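PDB 7O21: uncharacterized conserved from Bdellovibrio bacteriovorus, which probably acts as a YkuD-family LD-carboxypeptidase that edits peptidoglycan asymmetrically and so generates the curved cell shape of this predatory bacterium. Local coordinates for residues A[28-32]-A[190-195]; A[35-39]-A[263-267]; A[89-95]-A[171-177]. All coordinates share one frame; numbering follows the deposited sequence.

Contact 1 of 3, residues A[28-32]-A[190-195]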
loop_
_atom_site.group_PDB
_atom_site.type_symbol
_atom_site.label_atom_id
_atom_site.label_comp_id
_atom_site.label_asym_id
_atom_site.label_seq_id
_atom_site.Cartn_x
_atom_site.Cartn_y
_atom_site.Cartn_z
ATOM N N ALA A 28 20.431 17.334 11.506
ATOM C CA ALA A 28 20.367 18.171 10.311
ATOM C C ALA A 28 19.279 17.716 9.347
ATOM O O ALA A 28 18.768 18.530 8.568
ATOM C CB ALA A 28 21.722 18.183 9.598
ATOM N N SER A 29 18.934 16.434 9.358
ATOM C CA SER A 29 18.034 15.895 8.347
ATOM C C SER A 29 16.558 16.058 8.684
ATOM O O SER A 29 15.723 15.961 7.773
ATOM C CB SER A 29 18.349 14.429 8.045
ATOM O OG SER A 29 19.681 14.289 7.542
ATOM N N LEU A 30 16.206 16.277 9.950
ATOM C CA LEU A 30 14.811 16.468 10.334
ATOM C C LEU A 30 14.624 17.961 10.537
ATOM O O LEU A 30 14.987 18.509 11.583
ATOM C CB LEU A 30 14.484 15.687 11.601
ATOM C CG LEU A 30 13.094 15.950 12.182
ATOM C CD1 LEU A 30 11.986 15.609 11.182
ATOM C CD2 LEU A 30 12.897 15.148 13.472
ATOM N N LEU A 31 14.075 18.628 9.520
ATOM C CA LEU A 31 14.026 20.085 9.538
ATOM C C LEU A 31 12.743 20.664 10.123
ATOM O O LEU A 31 12.785 21.747 10.708
ATOM C CB LEU A 31 14.286 20.651 8.137
ATOM C CG LEU A 31 15.729 20.415 7.670
ATOM C CD1 LEU A 31 15.888 20.829 6.220
ATOM C CD2 LEU A 31 16.716 21.165 8.556
ATOM N N GLN A 32 11.602 19.993 9.972
ATOM C CA GLN A 32 10.345 20.540 10.472
ATOM C C GLN A 32 9.339 19.404 10.578
ATOM O O GLN A 32 9.380 18.457 9.789
ATOM C CB GLN A 32 9.802 21.606 9.505
ATOM C CG GLN A 32 8.735 22.523 10.102
ATOM C CD GLN A 32 8.536 23.769 9.266
ATOM O OE1 GLN A 32 8.971 24.858 9.642
ATOM N NE2 GLN A 32 7.911 23.608 8.112
ATOM N N ARG A 190 19.061 25.934 7.731
ATOM C CA ARG A 190 18.674 24.880 6.797
ATOM C C ARG A 190 17.163 24.777 6.662
ATOM O O ARG A 190 16.645 24.604 5.551
ATOM C CB ARG A 190 19.263 23.546 7.247
ATOM C CG ARG A 190 20.775 23.539 7.256
ATOM C CD ARG A 190 21.314 22.140 7.418
ATOM N NE ARG A 190 22.763 22.152 7.572
ATOM C CZ ARG A 190 23.540 21.098 7.359
ATOM N NH1 ARG A 190 23.008 19.943 6.974
ATOM N NH2 ARG A 190 24.848 21.202 7.532
ATOM N N ARG A 191 16.441 24.865 7.783
ATOM C CA ARG A 191 14.984 24.813 7.719
ATOM C C ARG A 191 14.433 25.949 6.866
ATOM O O ARG A 191 13.566 25.733 6.015
ATOM C CB ARG A 191 14.389 24.843 9.128
ATOM C CG ARG A 191 12.872 24.669 9.171
ATOM C CD ARG A 191 12.279 24.967 10.554
ATOM N NE ARG A 191 12.557 26.335 10.993
ATOM C CZ ARG A 191 11.933 27.411 10.524
ATOM N NH1 ARG A 191 10.983 27.284 9.604
ATOM N NH2 ARG A 191 12.259 28.614 10.974
ATOM N N GLN A 192 14.939 27.172 7.067
ATOM C CA GLN A 192 14.464 28.306 6.276
ATOM C C GLN A 192 14.806 28.132 4.805
ATOM O O GLN A 192 14.011 28.500 3.932
ATOM C CB GLN A 192 15.076 29.603 6.803
ATOM C CG GLN A 192 14.621 29.993 8.189
ATOM C CD GLN A 192 15.342 31.229 8.696
ATOM O OE1 GLN A 192 16.154 31.828 7.983
ATOM N NE2 GLN A 192 15.061 31.609 9.935
ATOM N N ASP A 193 15.990 27.592 4.509
ATOM C CA ASP A 193 16.379 27.374 3.121
ATOM C C ASP A 193 15.374 26.472 2.423
ATOM O O ASP A 193 14.921 26.761 1.309
ATOM C CB ASP A 193 17.773 26.752 3.062
ATOM C CG ASP A 193 18.877 27.758 3.311
ATOM O OD1 ASP A 193 18.597 28.977 3.321
ATOM O OD2 ASP A 193 20.025 27.312 3.487
ATOM N N LEU A 194 15.006 25.367 3.073
ATOM C CA LEU A 194 14.067 24.442 2.446
ATOM C C LEU A 194 12.650 25.010 2.449
ATOM O O LEU A 194 11.884 24.786 1.503
ATOM C CB LEU A 194 14.144 23.075 3.136
ATOM C CG LEU A 194 15.278 22.183 2.615
ATOM C CD1 LEU A 194 15.134 21.927 1.114
ATOM C CD2 LEU A 194 16.645 22.781 2.924
ATOM N N SER A 195 12.280 25.748 3.500
ATOM C CA SER A 195 10.986 26.428 3.497
ATOM C C SER A 195 10.872 27.385 2.321
ATOM O O SER A 195 9.810 27.488 1.697
ATOM C CB SER A 195 10.763 27.184 4.807
ATOM O OG SER A 195 10.638 26.294 5.896
HETATM O O HOH W 1 19.938 19.291 6.322
HETATM O O HOH W 2 7.865 25.624 6.030
#

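Contact 2 of 3, residues A[35-39]-A[263-267]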
loop_
_atom_site.group_PDB
_atom_site.type_symbol
_atom_site.label_atom_id
_atom_site.label_comp_id
_atom_site.label_asym_id
_atom_site.label_seq_id
_atom_site.Cartn_x
_atom_site.Cartn_y
_atom_site.Cartn_z
ATOM N N GLU A 35 2.402 20.905 11.254
ATOM C CA GLU A 35 1.439 21.364 12.255
ATOM C C GLU A 35 0.105 20.626 12.169
ATOM O O GLU A 35 -0.733 20.775 13.074
ATOM C CB GLU A 35 1.169 22.861 12.100
ATOM C CG GLU A 35 0.359 23.187 10.846
ATOM C CD GLU A 35 0.142 24.683 10.663
ATOM O OE1 GLU A 35 -0.056 25.383 11.678
ATOM O OE2 GLU A 35 0.184 25.170 9.514
ATOM N N THR A 36 -0.128 19.849 11.114
ATOM C CA THR A 36 -1.442 19.256 10.875
ATOM C C THR A 36 -1.696 18.106 11.858
ATOM O O THR A 36 -0.972 17.106 11.862
ATOM C CB THR A 36 -1.532 18.793 9.419
ATOM O OG1 THR A 36 -1.505 19.939 8.556
ATOM C CG2 THR A 36 -2.807 18.011 9.166
ATOM N N GLU A 37 -2.734 18.237 12.685
ATOM C CA GLU A 37 -2.958 17.262 13.750
ATOM C C GLU A 37 -3.443 15.906 13.236
ATOM O O GLU A 37 -3.356 14.915 13.971
ATOM C CB GLU A 37 -3.841 17.878 14.851
ATOM C CG GLU A 37 -3.147 19.099 15.423
ATOM C CD GLU A 37 -3.874 19.804 16.555
ATOM O OE1 GLU A 37 -4.926 19.326 17.021
ATOM O OE2 GLU A 37 -3.373 20.868 16.975
ATOM N N ALA A 38 -3.937 15.833 11.999
ATOM C CA ALA A 38 -4.252 14.544 11.400
ATOM C C ALA A 38 -3.000 13.722 11.137
ATOM O O ALA A 38 -3.099 12.499 10.978
ATOM C CB ALA A 38 -5.019 14.752 10.094
ATOM N N PHE A 39 -1.830 14.361 11.112
ATOM C CA PHE A 39 -0.571 13.637 10.961
ATOM C C PHE A 39 -0.027 13.394 12.362
ATOM O O PHE A 39 -0.802 13.379 13.322
ATOM C CB PHE A 39 0.437 14.445 10.132
ATOM C CG PHE A 39 -0.092 14.901 8.779
ATOM C CD1 PHE A 39 -1.048 14.170 8.088
ATOM C CD2 PHE A 39 0.384 16.071 8.212
ATOM C CE1 PHE A 39 -1.523 14.620 6.840
ATOM C CE2 PHE A 39 -0.073 16.522 6.976
ATOM C CZ PHE A 39 -1.019 15.799 6.297
ATOM N N VAL A 263 8.684 16.304 1.523
ATOM C CA VAL A 263 7.840 17.346 2.094
ATOM C C VAL A 263 6.416 16.813 2.123
ATOM O O VAL A 263 5.930 16.295 1.116
ATOM C CB VAL A 263 7.915 18.643 1.265
ATOM C CG1 VAL A 263 7.012 19.702 1.839
ATOM C CG2 VAL A 263 9.356 19.158 1.237
ATOM N N LYS A 264 5.753 16.901 3.284
ATOM C CA LYS A 264 4.360 16.470 3.392
ATOM C C LYS A 264 3.558 17.563 4.084
ATOM O O LYS A 264 3.994 18.108 5.108
ATOM C CB LYS A 264 4.263 15.151 4.168
ATOM C CG LYS A 264 2.847 14.605 4.313
ATOM C CD LYS A 264 2.880 13.314 5.120
ATOM C CE LYS A 264 1.495 12.702 5.308
ATOM N NZ LYS A 264 1.595 11.328 5.925
ATOM N N THR A 265 2.399 17.894 3.509
ATOM C CA THR A 265 1.600 19.024 3.966
ATOM C C THR A 265 0.122 18.731 3.722
ATOM O O THR A 265 -0.228 17.858 2.930
ATOM C CB THR A 265 2.033 20.305 3.236
ATOM O OG1 THR A 265 1.241 21.419 3.667
ATOM C CG2 THR A 265 1.865 20.155 1.742
ATOM N N LEU A 266 -0.741 19.430 4.461
ATOM C CA LEU A 266 -2.162 19.504 4.130
ATOM C C LEU A 266 -2.367 20.678 3.173
ATOM O O LEU A 266 -2.033 21.825 3.498
ATOM C CB LEU A 266 -3.003 19.672 5.396
ATOM C CG LEU A 266 -4.522 19.594 5.192
ATOM C CD1 LEU A 266 -4.931 18.217 4.699
ATOM C CD2 LEU A 266 -5.243 19.887 6.499
ATOM N N GLN A 267 -2.876 20.385 1.984
ATOM C CA GLN A 267 -2.963 21.351 0.895
ATOM C C GLN A 267 -4.412 21.720 0.624
ATOM O O GLN A 267 -5.264 20.839 0.485
ATOM C CB GLN A 267 -2.365 20.729 -0.362
ATOM C CG GLN A 267 -2.566 21.533 -1.645
ATOM C CD GLN A 267 -2.167 20.730 -2.873
ATOM O OE1 GLN A 267 -0.984 20.544 -3.139
ATOM N NE2 GLN A 267 -3.147 20.206 -3.589
#

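Contact 3 of 3, residues A[89-95]-A[171-177]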
loop_
_atom_site.group_PDB
_atom_site.type_symbol
_atom_site.label_atom_id
_atom_site.label_comp_id
_atom_site.label_asym_id
_atom_site.label_seq_id
_atom_site.Cartn_x
_atom_site.Cartn_y
_atom_site.Cartn_z
ATOM N N PRO A 89 19.176 -1.130 4.588
ATOM C CA PRO A 89 18.519 0.055 4.027
ATOM C C PRO A 89 18.454 1.217 5.006
ATOM O O PRO A 89 18.319 1.042 6.218
ATOM C CB PRO A 89 17.115 -0.450 3.672
ATOM C CG PRO A 89 17.285 -1.918 3.468
ATOM C CD PRO A 89 18.335 -2.333 4.469
ATOM N N GLU A 90 18.560 2.419 4.458
ATOM C CA GLU A 90 18.318 3.642 5.197
ATOM C C GLU A 90 17.322 4.472 4.405
ATOM O O GLU A 90 17.261 4.385 3.170
ATOM C CB GLU A 90 19.615 4.423 5.487
ATOM C CG GLU A 90 20.309 4.991 4.267
ATOM C CD GLU A 90 21.581 5.767 4.611
ATOM O OE1 GLU A 90 21.646 6.372 5.701
ATOM O OE2 GLU A 90 22.514 5.784 3.784
ATOM N N GLY A 91 16.522 5.260 5.105
ATOM C CA GLY A 91 15.548 6.070 4.405
ATOM C C GLY A 91 14.533 6.707 5.330
ATOM O O GLY A 91 14.690 6.727 6.561
ATOM N N ILE A 92 13.488 7.226 4.695
ATOM C CA ILE A 92 12.498 8.084 5.318
ATOM C C ILE A 92 11.179 7.336 5.222
ATOM O O ILE A 92 10.581 7.276 4.136
ATOM C CB ILE A 92 12.410 9.437 4.588
ATOM C CG1 ILE A 92 13.778 10.137 4.530
ATOM C CG2 ILE A 92 11.388 10.343 5.253
ATOM C CD1 ILE A 92 13.841 11.263 3.479
ATOM N N TYR A 93 10.723 6.771 6.342
ATOM C CA TYR A 93 9.590 5.852 6.340
ATOM C C TYR A 93 8.500 6.321 7.294
ATOM O O TYR A 93 8.641 7.303 8.018
ATOM C CB TYR A 93 10.052 4.432 6.715
ATOM C CG TYR A 93 11.086 3.964 5.732
ATOM C CD1 TYR A 93 10.722 3.629 4.434
ATOM C CD2 TYR A 93 12.431 3.957 6.064
ATOM C CE1 TYR A 93 11.664 3.261 3.511
ATOM C CE2 TYR A 93 13.386 3.580 5.137
ATOM C CZ TYR A 93 12.992 3.237 3.864
ATOM O OH TYR A 93 13.937 2.880 2.926
ATOM N N PHE A 94 7.362 5.639 7.243
ATOM C CA PHE A 94 6.186 5.896 8.113
ATOM C C PHE A 94 5.771 4.542 8.709
ATOM O O PHE A 94 5.883 3.539 8.034
ATOM C CB PHE A 94 5.032 6.530 7.312
ATOM C CG PHE A 94 5.248 7.958 6.852
ATOM C CD1 PHE A 94 6.019 8.254 5.738
ATOM C CD2 PHE A 94 4.701 9.028 7.550
ATOM C CE1 PHE A 94 6.243 9.571 5.357
ATOM C CE2 PHE A 94 4.925 10.337 7.164
ATOM C CZ PHE A 94 5.687 10.600 6.058
ATOM N N LEU A 95 5.372 4.522 9.968
ATOM C CA LEU A 95 4.902 3.300 10.612
ATOM C C LEU A 95 3.442 3.046 10.257
ATOM O O LEU A 95 2.617 3.964 10.303
ATOM C CB LEU A 95 5.075 3.422 12.121
ATOM C CG LEU A 95 6.556 3.607 12.489
ATOM C CD1 LEU A 95 6.705 4.263 13.847
ATOM C CD2 LEU A 95 7.290 2.270 12.421
ATOM N N THR A 171 3.067 8.293 11.891
ATOM C CA THR A 171 4.342 8.648 12.533
ATOM C C THR A 171 5.536 8.272 11.655
ATOM O O THR A 171 5.715 7.086 11.340
ATOM C CB THR A 171 4.457 7.989 13.909
ATOM O OG1 THR A 171 3.430 8.518 14.756
ATOM C CG2 THR A 171 5.831 8.281 14.544
ATOM N N PRO A 172 6.403 9.217 11.297
ATOM C CA PRO A 172 7.622 8.861 10.557
ATOM C C PRO A 172 8.604 8.093 11.418
ATOM O O PRO A 172 8.724 8.323 12.624
ATOM C CB PRO A 172 8.231 10.223 10.190
ATOM C CG PRO A 172 7.112 11.209 10.304
ATOM C CD PRO A 172 6.216 10.676 11.401
ATOM N N ILE A 173 9.336 7.193 10.772
ATOM C CA ILE A 173 10.559 6.633 11.331
ATOM C C ILE A 173 11.669 6.887 10.323
ATOM O O ILE A 173 11.565 6.499 9.151
ATOM C CB ILE A 173 10.415 5.150 11.718
ATOM C CG1 ILE A 173 11.707 4.650 12.343
ATOM C CG2 ILE A 173 9.967 4.277 10.516
ATOM C CD1 ILE A 173 11.548 3.328 13.089
ATOM N N LEU A 174 12.694 7.612 10.756
ATOM C CA LEU A 174 13.831 7.973 9.919
ATOM C C LEU A 174 14.969 7.047 10.309
ATOM O O LEU A 174 15.392 7.042 11.469
ATOM C CB LEU A 174 14.235 9.420 10.174
ATOM C CG LEU A 174 13.154 10.484 9.960
ATOM C CD1 LEU A 174 13.721 11.896 10.176
ATOM C CD2 LEU A 174 12.502 10.348 8.596
ATOM N N ILE A 175 15.437 6.246 9.362
ATOM C CA ILE A 175 16.411 5.197 9.631
ATOM C C ILE A 175 17.677 5.584 8.882
ATOM O O ILE A 175 17.764 5.417 7.663
ATOM C CB ILE A 175 15.887 3.813 9.222
ATOM C CG1 ILE A 175 14.575 3.485 9.972
ATOM C CG2 ILE A 175 16.952 2.732 9.497
ATOM C CD1 ILE A 175 13.852 2.226 9.490
ATOM N N PHE A 176 18.668 6.119 9.593
ATOM C CA PHE A 176 19.834 6.728 8.961
ATOM C C PHE A 176 21.093 6.038 9.460
ATOM O O PHE A 176 21.238 5.810 10.666
ATOM C CB PHE A 176 19.900 8.221 9.297
ATOM C CG PHE A 176 18.744 9.045 8.740
ATOM C CD1 PHE A 176 18.013 8.608 7.643
ATOM C CD2 PHE A 176 18.415 10.265 9.317
ATOM C CE1 PHE A 176 16.967 9.385 7.118
ATOM C CE2 PHE A 176 17.372 11.047 8.803
ATOM C CZ PHE A 176 16.644 10.599 7.706
ATOM N N ASP A 177 21.997 5.699 8.527
ATOM C CA ASP A 177 23.280 5.113 8.905
ATOM C C ASP A 177 24.064 6.074 9.783
ATOM O O ASP A 177 24.743 5.655 10.732
ATOM C CB ASP A 177 24.109 4.781 7.656
ATOM C CG ASP A 177 23.556 3.607 6.861
ATOM O OD1 ASP A 177 22.477 3.084 7.201
ATOM O OD2 ASP A 177 24.206 3.205 5.875
#

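Contact 1 of 3, residues A[28-32]-A[190-195]
Leu31 and Arg191 mark the closest backbone approach, their CA atoms 5.2 Å apart where the edge of an antiparallel sheet meets helix 184-206. This is helix-on-sheet packing in the NTF2-like part of the protein, and strand 30-32 is an outermost strand of that five-stranded sheet. The axes of strand 30-32 and helix 190-195 come within 8.1 Å, their N-to-C directions 64° apart. A classic beta bulge, in which Leu31 and Gln32 both face Ile254 of strand 246-257, fits the way Leu31 and Gln32, though consecutive, both turn toward the helix.

Leu31 supplies the apolar centre, crossing two side chains one helical turn apart at roughly right angles. Its CD1 reaches Leu194 CG at 3.9 Å, while CD2 lies 3.7 Å from Arg190 CB. Arg190 then extends from CG to NE and carries its guanidinium to Ala28, where NH1 sits 3.4 Å from CB. A water lying in the guanidinium plane accepts from Arg190 NH1 and donates to Ala28 O, and Glu186 takes the NE side in a salt bridge.

Arg191 works at the other end. Its CG and CD rest against Leu31 O, and a bend at chi3 (60°) swings NH1 to within 3.2 Å of Gln32 OE1. That hydrogen bond is markedly bent, with an N-H...O angle of 135°, although amide and guanidinium planes are not far from parallel; the stronger partner of Arg191 is Asp188, a salt bridge through NH2. Ser195 OG donates back to Arg191 O, which also accepts from Ser195 N. Gln32 NE2 is gripped twice, by Pro252 O and by a second water 2.9 Å from NE2, which itself donates to Ser195 OG.

Contact 2 of 3, residues A[35-39]-A[263-267]
Phe39 lies between Lys264 and Thr36, its ring covered on both faces, where a type I beta turn from Thr36 to Phe39 abuts strand 260-270 of the NTF2-like sheet. The turn is closed by Phe39 N donating to Thr36 O at 3.0 Å, and it belongs to the loop leading from strand 30-32 to strand 42-47.

How the two faces are filled depends on side-chain conformation. Lys264 has CG anti to its backbone N (chi1 -179°) and stays fully extended beyond it, so the chain travels straight out and crosses the ring obliquely. Its CE forms a CH-pi contact 4.0 Å from the Phe39 centroid, 16° off the ring normal and offset toward the rim. The ammonium group follows in a cation-pi arrangement, NZ standing 4.8 Å from the centroid of Phe39; Glu170 offers NZ a long, weak ion pair besides.

On the opposite face, Thr36 CG2 lies 3.7 Å above the plane and over the centre of the Phe39 ring. The torsion of Thr36 (chi1 -67°) places that methyl anti to the backbone N and leaves OG1 beside the N, against Leu266 CB. The ring edge is met by backbone: Phe39 CE2 is 3.9 Å from Leu266 N, with Thr265 C at the same edge and in the ring plane. Tyr253 and Val279, from the two neighbouring strands, also touch Phe39.

Thr36 and Leu266 meet at about a right angle. The same methyl that covers the ring, Thr36 CG2, is 4.1 Å from Leu266 CD2, an aliphatic touch, and Thr36 OG1 packs 3.5 Å from Leu266 CB. The polar partner of that hydroxyl is Ser250: its OG is hydrogen-bonded to both Thr36 OG1 and Leu266 N, joining turn and strand through one atom.

Contact 3 of 3, residues A[89-95]-A[171-177]
The YkuD catalytic domain is built round a mixed beta sheet, and the antiparallel pairing of strands 91-99 and 172-176 within it is carried here by Gly91 with Ile175 and Tyr93 with Ile173. These are the hydrogen-bonded pairs, and Ile92 with Leu174 forms a non-hydrogen-bonded pair between them. The strand directions differ by 148°. Ile175 N donates to Gly91 O at 2.9 Å, Gly91 N returns a bond to Ile175 O, and Leu95 N to Thr171 O extends the set at 2.9 Å.

Side chains divide between two faces. On one, Ile92 and Leu174 lie side by side, pointing the same way, with Ile92 CG2 3.5 Å from Leu174 CD2; Ile92 CG1 also meets the edge of the Phe176 ring. On the other, Tyr93 CB packs 3.8 Å from Ile173 CG2, while its ring crosses Ile175 and its hydroxyl bonds to Asp123. Leu95 CD2 closes on the same Ile173 methyl at 3.9 Å. The side chain of Ile175 lies about 8 Å from that of Cys151, the predicted nucleophile.

Past the strands, Glu90 turns CG between its backbone N and carbonyl carbon, and the extended chain brings OE1 2.9 Å from Asp177 N. The N-H points nearly straight at OE1 (170°) but comes from above the carboxylate plane. The two carboxylates are stacked, their planes 15° apart, with Glu90 OE1 and Asp177 OD1 3.7 Å from each other. Such crowding of like charges would be expected to raise proton affinity there, yet the salt bridge from Lys48 to Asp177 OD1 probably offsets much of the repulsion.

In the fold
The three contacts show how chemistry changes with place in a two-domain chain. Contact 3 is a buried strand pairing within the catalytic domain, held by main-chain bonds and aliphatic packing near the predicted active site. Contacts 1 and 2 lie away from that site and set pieces of the N-terminal region, 28-32 and 35-39, against the NTF2-like part, both reaching its five-stranded sheet. Contact 1, only partly buried, mixes leucine packing with arginine bonds and bridging waters; contact 2 is buried and relies on an aromatic ring, with no direct hydrogen bond across it. Both also touch contact 3: Ser29 CB lies 3.6 Å from Phe176 CE2, and Lys264 packs on Phe94.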